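Local coordinates for putative Glycerophosphoryl diester phosphodiesterase (Silicibacter pomeroyi, PDB 3L12), which is a putative member of the glycerophosphoryl diester phosphodiesterase family, built on a TIM-barrel fold and holding a magnesium ion in the model, at residues A[28-33]-A[119-124]; A[67-72]-A[87-92]; A[141-146]-A[180-185]; A[251-256]-A[274-279]. All blocks are in the same frame, centred on the assembly; numbering follows the deposited sequence.

Contact 1 (A[28-33]-A[119-124]); sequences GVMPEN and AFLTGI
Met-30 reaches Ala-119 and Leu-121 through a selenomethionine chain whose CG stands anti to the carbonyl carbon (chi1 -71°) and which is bent at chi2 and chi3, bringing the selenium and the terminal methyl nearer the other segment. The selenium lies 3.9 Å from Ala-119 CB. Leu-121 is modelled in two conformers; in one of them its CD1 is 3.8 Å from Met-30 CE and 3.9 Å from Pro-31 CG, the leucine and proline side chains meeting at about a right angle. At the other end of the contact a single backbone bond ties the loops, Ala-119 N giving its hydrogen to Val-29 O at 3.0 Å. It is nearly straight at the hydrogen (171°), although the donor stands above the carbonyl plane. Both segments are loops. Segment 28-33 leads from strand 19-23 into helix 35-43; segment 119-124 runs from helix 110-114 towards helix 129-137. Helix 35-43 packs against Val-29 and Met-30, and the second subunit closes over the contact, with Ala-43 of that subunit on Met-30 and Ala-44 of that subunit on Leu-121.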
loop_
_atom_site.group_PDB
_atom_site.type_symbol
_atom_site.label_atom_id
_atom_site.label_comp_id
_atom_site.label_asym_id
_atom_site.label_seq_id
_atom_site.Cartn_x
_atom_site.Cartn_y
_atom_site.Cartn_z
ATOM N N GLY A 28 -5.381 4.982 4.584
ATOM C CA GLY A 28 -6.227 3.949 3.958
ATOM C C GLY A 28 -5.561 2.636 3.595
ATOM O O GLY A 28 -6.263 1.656 3.373
ATOM N N VAL A 29 -4.216 2.592 3.527
ATOM C CA VAL A 29 -3.420 1.464 3.088
ATOM C C VAL A 29 -2.534 0.804 4.204
ATOM O O VAL A 29 -2.408 -0.399 4.275
ATOM C CB VAL A 29 -2.502 1.854 1.869
ATOM C CG1 VAL A 29 -1.813 0.588 1.287
ATOM C CG2 VAL A 29 -3.352 2.652 0.806
HETATM N N MSE A 30 -1.928 1.638 5.037
HETATM C CA MSE A 30 -1.030 1.266 6.059
HETATM C C MSE A 30 -1.359 1.963 7.365
HETATM O O MSE A 30 -1.928 3.004 7.359
HETATM C CB MSE A 30 0.403 1.668 5.680
HETATM C CG MSE A 30 0.918 0.781 4.562
HETATM SE SE MSE A 30 1.347 -1.043 4.935
HETATM C CE MSE A 30 3.100 -0.735 5.728
ATOM N N PRO A 31 -1.049 1.318 8.502
ATOM C CA PRO A 31 -1.264 1.972 9.807
ATOM C C PRO A 31 -0.747 3.394 9.793
ATOM O O PRO A 31 0.408 3.658 9.391
ATOM C CB PRO A 31 -0.487 1.074 10.798
ATOM C CG PRO A 31 0.267 0.202 9.985
ATOM C CD PRO A 31 -0.410 0.001 8.666
ATOM N N GLU A 32 -1.556 4.270 10.308
ATOM C CA GLU A 32 -1.247 5.681 10.234
ATOM C C GLU A 32 -0.067 6.090 11.087
ATOM O O GLU A 32 0.211 5.502 12.106
ATOM C CB GLU A 32 -2.463 6.464 10.682
ATOM C CG GLU A 32 -2.790 6.330 12.208
ATOM C CD GLU A 32 -4.105 6.946 12.551
ATOM O OE1 GLU A 32 -5.138 6.314 12.186
ATOM O OE2 GLU A 32 -4.108 8.022 13.153
ATOM N N ASN A 33 0.610 7.155 10.678
ATOM C CA ASN A 33 1.703 7.718 11.461
ATOM C C ASN A 33 2.778 6.690 11.891
ATOM O O ASN A 33 3.387 6.767 13.011
ATOM C CB ASN A 33 1.132 8.529 12.623
ATOM C CG ASN A 33 0.622 9.875 12.199
ATOM O OD1 ASN A 33 1.191 10.499 11.295
ATOM N ND2 ASN A 33 -0.407 10.392 12.902
ATOM N N ALA A 119 -3.629 -2.608 5.896
ATOM C CA ALA A 119 -2.851 -3.731 6.357
ATOM C C ALA A 119 -2.824 -3.793 7.874
ATOM O O ALA A 119 -2.898 -2.775 8.542
ATOM C CB ALA A 119 -1.428 -3.668 5.821
ATOM N N PHE A 120 -2.703 -5.009 8.389
ATOM C CA PHE A 120 -2.748 -5.214 9.836
ATOM C C PHE A 120 -1.420 -5.748 10.267
ATOM O O PHE A 120 -1.128 -6.942 10.046
ATOM C CB PHE A 120 -3.898 -6.165 10.245
ATOM C CG PHE A 120 -4.089 -6.212 11.739
ATOM C CD1 PHE A 120 -4.932 -5.295 12.337
ATOM C CD2 PHE A 120 -3.429 -7.142 12.521
ATOM C CE1 PHE A 120 -5.099 -5.290 13.727
ATOM C CE2 PHE A 120 -3.595 -7.147 13.924
ATOM C CZ PHE A 120 -4.447 -6.217 14.505
ATOM N N LEU A 121 -0.635 -4.866 10.900
ATOM C CA LEU A 121 0.710 -5.143 11.328
ATOM C C LEU A 121 0.763 -5.276 12.857
ATOM O O LEU A 121 0.004 -4.628 13.538
ATOM C CB LEU A 121 1.686 -4.017 10.869
ATOM C CG LEU A 121 1.828 -3.701 9.374
ATOM C CD1 LEU A 121 2.840 -2.537 9.069
ATOM C CD2 LEU A 121 2.224 -5.010 8.637
ATOM N N THR A 122 1.753 -6.037 13.327
ATOM C CA THR A 122 1.990 -6.258 14.762
ATOM C C THR A 122 3.464 -5.944 15.046
ATOM O O THR A 122 4.359 -6.192 14.193
ATOM C CB THR A 122 1.572 -7.679 15.143
ATOM O OG1 THR A 122 0.156 -7.868 14.934
ATOM C CG2 THR A 122 1.939 -7.985 16.610
ATOM N N GLY A 123 3.687 -5.345 16.203
ATOM C CA GLY A 123 5.024 -4.986 16.655
ATOM C C GLY A 123 5.473 -3.623 16.199
ATOM O O GLY A 123 6.672 -3.364 16.104
ATOM N N ILE A 124 4.517 -2.732 15.945
ATOM C CA ILE A 124 4.782 -1.387 15.455
ATOM C C ILE A 124 4.564 -0.380 16.548
ATOM O O ILE A 124 3.505 -0.290 17.139
ATOM C CB ILE A 124 3.870 -1.039 14.237
ATOM C CG1 ILE A 124 3.847 -2.162 13.158
ATOM C CG2 ILE A 124 4.214 0.390 13.665
ATOM C CD1 ILE A 124 5.231 -2.573 12.652
#

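Contact 2 (A[67-72]-A[87-92]); sequences HHLANA and RQVAEM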
loop_
_atom_site.group_PDB
_atom_site.type_symbol
_atom_site.label_atom_id
_atom_site.label_comp_id
_atom_site.label_asym_id
_atom_site.label_seq_id
_atom_site.Cartn_x
_atom_site.Cartn_y
_atom_site.Cartn_z
ATOM N N HIS A 67 -3.566 14.003 21.288
ATOM C CA HIS A 67 -2.937 14.151 22.616
ATOM C C HIS A 67 -3.377 13.049 23.596
ATOM O O HIS A 67 -2.862 12.992 24.714
ATOM C CB HIS A 67 -3.157 15.581 23.143
ATOM C CG HIS A 67 -4.538 16.054 22.961
ATOM N ND1 HIS A 67 -5.613 15.438 23.565
ATOM C CD2 HIS A 67 -5.046 17.063 22.208
ATOM C CE1 HIS A 67 -6.725 16.067 23.218
ATOM N NE2 HIS A 67 -6.410 17.043 22.384
ATOM N N HIS A 68 -4.343 12.218 23.198
ATOM C CA HIS A 68 -4.725 11.000 23.892
ATOM C C HIS A 68 -4.637 9.824 22.900
ATOM O O HIS A 68 -4.803 10.015 21.689
ATOM C CB HIS A 68 -6.112 11.099 24.471
ATOM C CG HIS A 68 -6.214 12.007 25.667
ATOM N ND1 HIS A 68 -6.124 13.387 25.586
ATOM C CD2 HIS A 68 -6.444 11.726 26.977
ATOM C CE1 HIS A 68 -6.243 13.900 26.807
ATOM N NE2 HIS A 68 -6.455 12.911 27.665
ATOM N N LEU A 69 -4.385 8.622 23.407
ATOM C CA LEU A 69 -4.272 7.432 22.576
ATOM C C LEU A 69 -5.645 6.776 22.406
ATOM O O LEU A 69 -6.392 6.581 23.364
ATOM C CB LEU A 69 -3.279 6.431 23.133
ATOM C CG LEU A 69 -1.837 6.931 23.303
ATOM C CD1 LEU A 69 -0.904 5.832 23.857
ATOM C CD2 LEU A 69 -1.265 7.536 21.992
ATOM N N ALA A 70 -5.998 6.436 21.172
ATOM C CA ALA A 70 -7.342 5.874 20.899
ATOM C C ALA A 70 -7.327 4.358 21.015
ATOM O O ALA A 70 -6.436 3.721 20.437
ATOM C CB ALA A 70 -7.793 6.274 19.453
ATOM N N ASN A 71 -8.329 3.788 21.645
ATOM C CA ASN A 71 -8.485 2.340 21.810
ATOM C C ASN A 71 -8.640 1.632 20.467
ATOM O O ASN A 71 -8.179 0.500 20.335
ATOM C CB ASN A 71 -9.668 2.002 22.682
ATOM C CG ASN A 71 -9.497 2.450 24.122
ATOM O OD1 ASN A 71 -8.407 2.834 24.540
ATOM N ND2 ASN A 71 -10.569 2.392 24.856
ATOM N N ALA A 72 -9.190 2.307 19.453
ATOM C CA ALA A 72 -9.368 1.654 18.135
ATOM C C ALA A 72 -8.060 1.372 17.393
ATOM O O ALA A 72 -8.066 0.601 16.427
ATOM C CB ALA A 72 -10.289 2.565 17.204
ATOM N N ARG A 87 -5.692 7.314 27.339
ATOM C CA ARG A 87 -4.532 7.779 28.058
ATOM C C ARG A 87 -3.932 9.036 27.452
ATOM O O ARG A 87 -3.760 9.120 26.211
ATOM C CB ARG A 87 -3.524 6.667 27.998
ATOM C CG ARG A 87 -3.977 5.378 28.663
ATOM C CD ARG A 87 -2.856 4.296 28.540
ATOM N NE ARG A 87 -3.443 2.975 28.792
ATOM C CZ ARG A 87 -2.770 1.833 28.851
ATOM N NH1 ARG A 87 -1.452 1.792 28.769
ATOM N NH2 ARG A 87 -3.460 0.726 29.043
ATOM N N GLN A 88 -3.587 9.976 28.323
ATOM C CA GLN A 88 -3.080 11.285 27.925
ATOM C C GLN A 88 -1.589 11.173 27.643
ATOM O O GLN A 88 -0.784 10.843 28.515
ATOM C CB GLN A 88 -3.337 12.298 29.014
ATOM C CG GLN A 88 -2.972 13.727 28.674
ATOM C CD GLN A 88 -3.205 14.690 29.861
ATOM O OE1 GLN A 88 -3.452 14.276 30.982
ATOM N NE2 GLN A 88 -3.037 15.974 29.608
ATOM N N VAL A 89 -1.225 11.519 26.425
ATOM C CA VAL A 89 0.173 11.360 25.999
ATOM C C VAL A 89 1.166 12.193 26.848
ATOM O O VAL A 89 2.258 11.722 27.170
ATOM C CB VAL A 89 0.343 11.628 24.453
ATOM C CG1 VAL A 89 1.819 11.744 24.065
ATOM C CG2 VAL A 89 -0.387 10.558 23.592
ATOM N N ALA A 90 0.777 13.406 27.208
ATOM C CA ALA A 90 1.608 14.336 28.000
ATOM C C ALA A 90 1.906 13.804 29.410
ATOM O O ALA A 90 2.777 14.348 30.120
ATOM C CB ALA A 90 0.931 15.697 28.092
ATOM N N GLU A 91 1.109 12.830 29.849
ATOM C CA GLU A 91 1.314 12.186 31.157
ATOM C C GLU A 91 2.051 10.844 31.096
ATOM O O GLU A 91 2.186 10.198 32.131
ATOM C CB GLU A 91 -0.037 11.999 31.853
ATOM C CG GLU A 91 -0.677 13.333 32.308
ATOM C CD GLU A 91 0.026 13.998 33.503
ATOM O OE1 GLU A 91 0.851 13.337 34.199
ATOM O OE2 GLU A 91 -0.259 15.204 33.802
HETATM N N MSE A 92 2.464 10.416 29.900
HETATM C CA MSE A 92 3.201 9.170 29.667
HETATM C C MSE A 92 4.606 9.450 29.191
HETATM O O MSE A 92 4.838 10.380 28.393
HETATM C CB MSE A 92 2.517 8.331 28.570
HETATM C CG MSE A 92 1.102 8.056 28.855
HETATM SE SE MSE A 92 0.222 7.097 27.392
HETATM C CE MSE A 92 1.190 5.475 27.588
HETATM O O HOH W 1 -1.280 14.918 25.820
HETATM O O HOH W 2 -5.478 5.197 25.545
#
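His-68 and Gln-88 form a single beta bridge between two loop segments, in the long excursion that separates strand 61-63 from helix 94-98. Two backbone bonds flank the bridge. Val-89 N donates to His-67 O at 2.8 Å, and Leu-69 N donates to Arg-87 O at 2.9 Å, the latter in the carbonyl plane. Each end is extended by a water: one receives a hydrogen from Ala-90 N and gives one to His-67 O, the other does the same between Arg-87 N and Leu-69 O. His-67 O therefore accepts from both Val-89 N and a water.

To one side of the backbone pair lies the His-68 ring. Gln-88 CA sits over its face in a CH-pi contact, 3.8 Å from the ring centroid, while Gln-88 CB and CG run along the NE2 and CE1 side. With CG anti to its backbone N (chi1 -175°) and the chain extended beyond, Gln-88 carries its amide past the ring, nearly parallel to it at 4°, and Gln-88 NE2 hydrogen-bonds Asp-153 OD2. Leu-69 makes the apolar part: its CD2 lies 3.5 Å from Val-89 CG2, and its CD1 is 3.9 Å from the selenium of Met-92. Helix 94-98 backs this cluster through Ile-97.

His-67 ND1 and His-68 ND1 share a hydrogen bond of 2.9 Å in the planes of both rings. Either nitrogen could be the donor, so the geometry pairs the two imidazoles without saying which one gives the proton. Together with Gln-88 over one face, the bond probably restrains the rotation of the His-68 ring.

Contact 3 (A[141-146]-A[180-185]); sequences DQAPYL and EPRTVM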
loop_
_atom_site.group_PDB
_atom_site.type_symbol
_atom_site.label_atom_id
_atom_site.label_comp_id
_atom_site.label_asym_id
_atom_site.label_seq_id
_atom_site.Cartn_x
_atom_site.Cartn_y
_atom_site.Cartn_z
ATOM N N ASP A 141 17.778 14.086 -2.214
ATOM C CA ASP A 141 17.046 14.994 -3.071
ATOM C C ASP A 141 15.615 14.530 -3.266
ATOM O O ASP A 141 14.783 15.330 -3.628
ATOM C CB ASP A 141 17.706 15.141 -4.431
ATOM C CG ASP A 141 18.958 15.997 -4.383
ATOM O OD1 ASP A 141 19.211 16.678 -3.355
ATOM O OD2 ASP A 141 19.671 16.005 -5.398
ATOM N N GLN A 142 15.337 13.252 -3.015
ATOM C CA GLN A 142 13.966 12.745 -3.110
ATOM C C GLN A 142 13.226 12.826 -1.755
ATOM O O GLN A 142 12.146 12.214 -1.610
ATOM C CB GLN A 142 13.976 11.305 -3.645
ATOM C CG GLN A 142 14.816 11.162 -4.940
ATOM C CD GLN A 142 14.407 12.172 -5.994
ATOM O OE1 GLN A 142 13.203 12.345 -6.254
ATOM N NE2 GLN A 142 15.404 12.840 -6.631
ATOM N N ALA A 143 13.792 13.528 -0.764
ATOM C CA ALA A 143 13.080 13.704 0.527
ATOM C C ALA A 143 11.761 14.411 0.272
ATOM O O ALA A 143 11.690 15.319 -0.532
ATOM C CB ALA A 143 13.899 14.496 1.535
ATOM N N PRO A 144 10.689 13.982 0.941
ATOM C CA PRO A 144 9.411 14.639 0.729
ATOM C C PRO A 144 9.262 15.990 1.400
ATOM O O PRO A 144 10.018 16.330 2.332
ATOM C CB PRO A 144 8.428 13.691 1.396
ATOM C CG PRO A 144 9.226 12.999 2.400
ATOM C CD PRO A 144 10.611 12.866 1.905
ATOM N N TYR A 145 8.269 16.736 0.950
ATOM C CA TYR A 145 7.864 17.954 1.610
ATOM C C TYR A 145 7.067 17.467 2.819
ATOM O O TYR A 145 6.349 16.449 2.742
ATOM C CB TYR A 145 7.037 18.833 0.650
ATOM C CG TYR A 145 7.943 19.371 -0.404
ATOM C CD1 TYR A 145 8.269 18.634 -1.535
ATOM C CD2 TYR A 145 8.554 20.582 -0.220
ATOM C CE1 TYR A 145 9.206 19.132 -2.458
ATOM C CE2 TYR A 145 9.440 21.078 -1.151
ATOM C CZ TYR A 145 9.754 20.347 -2.256
ATOM O OH TYR A 145 10.661 20.895 -3.137
ATOM N N LEU A 146 7.166 18.196 3.924
ATOM C CA LEU A 146 6.519 17.806 5.174
ATOM C C LEU A 146 5.552 18.878 5.688
ATOM O O LEU A 146 5.924 20.039 5.899
ATOM C CB LEU A 146 7.600 17.591 6.234
ATOM C CG LEU A 146 8.764 16.651 5.912
ATOM C CD1 LEU A 146 9.725 16.644 7.096
ATOM C CD2 LEU A 146 8.333 15.259 5.617
ATOM N N GLU A 180 14.911 21.734 7.357
ATOM C CA GLU A 180 14.308 23.042 7.138
ATOM C C GLU A 180 13.817 23.246 5.687
ATOM O O GLU A 180 12.743 23.768 5.492
ATOM C CB GLU A 180 15.225 24.207 7.527
ATOM C CG GLU A 180 15.707 24.174 8.963
ATOM C CD GLU A 180 17.058 23.486 9.122
ATOM O OE1 GLU A 180 17.371 22.519 8.388
ATOM O OE2 GLU A 180 17.839 23.975 9.959
ATOM N N PRO A 181 14.579 22.807 4.661
ATOM C CA PRO A 181 14.113 23.073 3.285
ATOM C C PRO A 181 12.864 22.358 2.832
ATOM O O PRO A 181 12.333 22.650 1.724
ATOM C CB PRO A 181 15.288 22.585 2.414
ATOM C CG PRO A 181 16.473 22.643 3.293
ATOM C CD PRO A 181 15.942 22.246 4.661
ATOM N N ARG A 182 12.406 21.407 3.637
ATOM C CA ARG A 182 11.197 20.649 3.325
ATOM C C ARG A 182 10.062 20.802 4.319
ATOM O O ARG A 182 8.959 20.290 4.071
ATOM C CB ARG A 182 11.560 19.167 3.315
ATOM C CG ARG A 182 12.457 18.723 2.153
ATOM C CD ARG A 182 11.687 18.774 0.875
ATOM N NE ARG A 182 12.448 18.116 -0.167
ATOM C CZ ARG A 182 13.350 18.721 -0.911
ATOM N NH1 ARG A 182 13.600 20.003 -0.743
ATOM N NH2 ARG A 182 14.016 18.033 -1.833
ATOM N N THR A 183 10.257 21.539 5.401
ATOM C CA THR A 183 9.267 21.581 6.468
ATOM C C THR A 183 8.373 22.822 6.521
ATOM O O THR A 183 8.828 23.952 6.447
ATOM C CB THR A 183 9.994 21.474 7.828
ATOM O OG1 THR A 183 10.765 20.260 7.857
ATOM C CG2 THR A 183 8.977 21.501 8.995
ATOM N N VAL A 184 7.085 22.537 6.708
ATOM C CA VAL A 184 6.063 23.527 6.881
ATOM C C VAL A 184 5.404 23.312 8.226
ATOM O O VAL A 184 4.979 22.203 8.540
ATOM C CB VAL A 184 4.991 23.432 5.775
ATOM C CG1 VAL A 184 3.897 24.491 5.970
ATOM C CG2 VAL A 184 5.631 23.560 4.416
HETATM N N MSE A 185 5.325 24.367 9.032
HETATM C CA MSE A 185 4.722 24.305 10.346
HETATM C C MSE A 185 3.209 24.538 10.197
HETATM O O MSE A 185 2.792 25.554 9.706
HETATM C CB MSE A 185 5.415 25.303 11.254
HETATM C CG MSE A 185 6.928 25.051 11.361
HETATM SE SE MSE A 185 7.462 23.487 12.331
HETATM C CE MSE A 185 7.566 24.240 14.065
#
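Arg-182 lies flat over Tyr-145, and its CD, rather than its charge, sits above the middle of the ring, 3.8 Å from the centroid in a CH-pi contact. The guanidinium follows farther out towards the hydroxyl end, its plane 16° from the ring and CZ 4.7 Å from the centroid, giving an off-centre cation-pi stack. A bend at chi2 (-70°) turns the arginine back along segment 141-146. There NE donates to Ala-143 O at 2.9 Å with a nearly straight N-H and the oxygen in the guanidinium plane; NH2 adds a weak bond to Asp-141 O. Arg-182 CB, CG and CD all crowd Pro-144 O, with CD at 3.3 Å, and this buried carbonyl has no hydrogen-bond partner in the model.

Behind the side chains, parallel strand pairing sets the spacing. Leu-146 N donates to Arg-182 O at 2.8 Å, and Val-184 N to Leu-146 O at 2.9 Å, so both backbone groups of Leu-146 bind segment 180-185, at Arg-182 just before the strand and at Val-184 within it. Leu-146 CD1 touches Thr-183 OG1, whose own bond goes to Met-179 O.

The pairing joins strands 145-150 and 183-187 of the barrel at their beginnings, linked by helix 160-176 as a beta-alpha-beta crossover. Helix 129-137 packs against Leu-146, helix 160-176 covers Thr-183, and Arg-47, just before strand 48-55, also bonds to Ala-143 O.

Contact 4 (A[251-256]-A[274-279]); sequences PYFLDV and WTVNEP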
loop_
_atom_site.group_PDB
_atom_site.type_symbol
_atom_site.label_atom_id
_atom_site.label_comp_id
_atom_site.label_asym_id
_atom_site.label_seq_id
_atom_site.Cartn_x
_atom_site.Cartn_y
_atom_site.Cartn_z
ATOM N N PRO A 251 -8.218 24.518 4.542
ATOM C CA PRO A 251 -9.583 24.245 4.958
ATOM C C PRO A 251 -10.070 22.838 4.705
ATOM O O PRO A 251 -9.678 22.170 3.706
ATOM C CB PRO A 251 -10.392 25.166 4.076
ATOM C CG PRO A 251 -9.597 25.214 2.793
ATOM C CD PRO A 251 -8.145 25.159 3.221
ATOM N N TYR A 252 -10.939 22.383 5.591
ATOM C CA TYR A 252 -11.604 21.110 5.427
ATOM C C TYR A 252 -12.392 21.173 4.100
ATOM O O TYR A 252 -12.965 22.212 3.752
ATOM C CB TYR A 252 -12.534 20.861 6.584
ATOM C CG TYR A 252 -13.235 19.527 6.530
ATOM C CD1 TYR A 252 -12.521 18.355 6.658
ATOM C CD2 TYR A 252 -14.625 19.462 6.452
ATOM C CE1 TYR A 252 -13.163 17.120 6.636
ATOM C CE2 TYR A 252 -15.269 18.229 6.437
ATOM C CZ TYR A 252 -14.523 17.082 6.523
ATOM O OH TYR A 252 -15.162 15.850 6.504
ATOM N N PHE A 253 -12.408 20.064 3.379
ATOM C CA PHE A 253 -12.921 20.124 1.992
ATOM C C PHE A 253 -14.392 20.533 1.861
ATOM O O PHE A 253 -14.752 21.126 0.860
ATOM C CB PHE A 253 -12.622 18.834 1.221
ATOM C CG PHE A 253 -13.520 17.684 1.566
ATOM C CD1 PHE A 253 -13.253 16.899 2.639
ATOM C CD2 PHE A 253 -14.612 17.372 0.779
ATOM C CE1 PHE A 253 -14.048 15.811 2.987
ATOM C CE2 PHE A 253 -15.420 16.305 1.148
ATOM C CZ PHE A 253 -15.118 15.522 2.224
ATOM N N LEU A 254 -15.224 20.243 2.846
ATOM C CA LEU A 254 -16.650 20.669 2.752
ATOM C C LEU A 254 -16.803 22.145 2.875
ATOM O O LEU A 254 -17.881 22.681 2.569
ATOM C CB LEU A 254 -17.509 19.980 3.805
ATOM C CG LEU A 254 -17.717 18.489 3.598
ATOM C CD1 LEU A 254 -18.587 17.895 4.678
ATOM C CD2 LEU A 254 -18.294 18.271 2.230
ATOM N N ASP A 255 -15.733 22.840 3.288
ATOM C CA ASP A 255 -15.807 24.277 3.485
ATOM C C ASP A 255 -15.286 25.052 2.288
ATOM O O ASP A 255 -15.336 26.260 2.277
ATOM C CB ASP A 255 -14.947 24.718 4.702
ATOM C CG ASP A 255 -15.272 23.995 5.978
ATOM O OD1 ASP A 255 -16.375 23.406 6.142
ATOM O OD2 ASP A 255 -14.415 24.060 6.893
ATOM N N VAL A 256 -14.789 24.347 1.269
ATOM C CA VAL A 256 -14.165 24.967 0.133
ATOM C C VAL A 256 -15.144 25.306 -0.982
ATOM O O VAL A 256 -16.067 24.533 -1.260
ATOM C CB VAL A 256 -13.129 23.988 -0.463
ATOM C CG1 VAL A 256 -12.593 24.409 -1.850
ATOM C CG2 VAL A 256 -11.976 23.755 0.530
ATOM N N TRP A 274 -8.239 19.076 2.814
ATOM C CA TRP A 274 -8.112 17.815 3.549
ATOM C C TRP A 274 -9.434 17.378 4.123
ATOM O O TRP A 274 -10.355 18.232 4.134
ATOM C CB TRP A 274 -7.128 17.983 4.755
ATOM C CG TRP A 274 -7.607 18.998 5.729
ATOM C CD1 TRP A 274 -7.421 20.338 5.651
ATOM C CD2 TRP A 274 -8.404 18.760 6.890
ATOM N NE1 TRP A 274 -8.090 20.965 6.678
ATOM C CE2 TRP A 274 -8.701 20.028 7.453
ATOM C CE3 TRP A 274 -8.936 17.607 7.494
ATOM C CZ2 TRP A 274 -9.438 20.168 8.618
ATOM C CZ3 TRP A 274 -9.696 17.766 8.650
ATOM C CH2 TRP A 274 -9.935 19.042 9.186
ATOM N N THR A 275 -9.673 16.089 4.425
ATOM C CA THR A 275 -8.914 14.895 4.048
ATOM C C THR A 275 -9.872 14.293 2.992
ATOM O O THR A 275 -11.012 13.927 3.304
ATOM C CB THR A 275 -8.666 13.954 5.184
ATOM O OG1 THR A 275 -7.742 14.567 6.093
ATOM C CG2 THR A 275 -8.106 12.670 4.677
ATOM N N VAL A 276 -9.416 14.261 1.747
ATOM C CA VAL A 276 -10.355 14.030 0.629
ATOM C C VAL A 276 -10.152 12.630 0.136
ATOM O O VAL A 276 -9.087 12.297 -0.427
ATOM C CB VAL A 276 -10.199 15.122 -0.489
ATOM C CG1 VAL A 276 -11.399 15.129 -1.410
ATOM C CG2 VAL A 276 -9.920 16.587 0.064
ATOM N N ASN A 277 -11.187 11.790 0.262
ATOM C CA ASN A 277 -11.094 10.372 -0.037
ATOM C C ASN A 277 -12.082 9.856 -1.059
ATOM O O ASN A 277 -11.750 8.981 -1.841
ATOM C CB ASN A 277 -11.295 9.569 1.248
ATOM C CG ASN A 277 -10.184 9.796 2.266
ATOM O OD1 ASN A 277 -9.048 10.185 1.894
ATOM N ND2 ASN A 277 -10.475 9.496 3.552
ATOM N N GLU A 278 -13.300 10.373 -1.100
ATOM C CA GLU A 278 -14.264 9.817 -2.067
ATOM C C GLU A 278 -13.973 10.365 -3.459
ATOM O O GLU A 278 -13.638 11.548 -3.632
ATOM C CB GLU A 278 -15.670 10.175 -1.632
ATOM C CG GLU A 278 -15.991 9.636 -0.241
ATOM C CD GLU A 278 -15.839 8.126 -0.113
ATOM O OE1 GLU A 278 -16.149 7.422 -1.083
ATOM O OE2 GLU A 278 -15.332 7.621 0.939
ATOM N N PRO A 279 -14.098 9.515 -4.479
ATOM C CA PRO A 279 -13.764 9.941 -5.834
ATOM C C PRO A 279 -14.417 11.220 -6.325
ATOM O O PRO A 279 -13.736 12.081 -6.934
ATOM C CB PRO A 279 -14.176 8.730 -6.669
ATOM C CG PRO A 279 -14.222 7.627 -5.770
ATOM C CD PRO A 279 -14.374 8.085 -4.384
#
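Trp-274 and Tyr-252 make the aromatic pair of this contact, an edge-to-face arrangement in which the tyrosine turns its edge to the indole face. The tyrosine and indole six-membered rings lie 5.0 Å apart between centroids with planes at 61°, and the leading atom is Tyr-252 CD1, 3.5 Å from Trp-274 CZ3. The same indole face also receives Tyr-252 CA, a CH-pi contact 3.9 Å from the centroid of the five-membered ring, so backbone and ring of one residue cover both parts of the bicycle. Trp-274 has its CG between the backbone N and the carbonyl carbon (chi1 61°), which folds the indole back over the neighbouring strand end. There NE1 bonds to Cys-250 O.

Polar contacts across the two loops centre on Trp-274 O. Phe-253 N donates to it at 2.9 Å, bent to 140° at the hydrogen, and Tyr-252 CA adds a CA-H...O contact at 3.4 Å.

Apolar packing follows farther along segment 274-279. Phe-253 CB meets Val-276 CG2 at 3.7 Å, with Val-276 CG1 more loosely over the phenyl face. Met-285 of helix 279-288 adds to this patch.

These are the loops that follow strands 248-251 and 270-273 of the barrel. A cis peptide joins Trp-274 to Thr-275, whose side chain is about 7 Å from the magnesium ion, while that of Trp-274 is about 4 Å from an unidentified ligand. With one face packed by Tyr-252 and NE1 engaged by a main-chain oxygen, the indole is held in orientation by both apolar and polar contacts, consistent with a fixed wall beside a pocket.

How the contacts relate
Contact 3 joins the starts of two neighbouring barrel strands, whereas contact 4 joins the loops after two others. Segment 28-33 of contact 1 likewise follows a barrel strand, while contact 2 lies wholly within the loop between strand 61-63 and helix 94-98. Contact 1 is the most buried, is held by apolar side chains and one backbone bond, and alone meets the second subunit. The other three are partly buried and use flat groups differently: imidazole over backbone in contact 2, guanidinium over phenol in contact 3, phenol edge on indole in contact 4. Bridging waters belong to contact 2. Contacts 2 and 3 lie on opposite sides of the chain's centre, about 28 Å apart between centres.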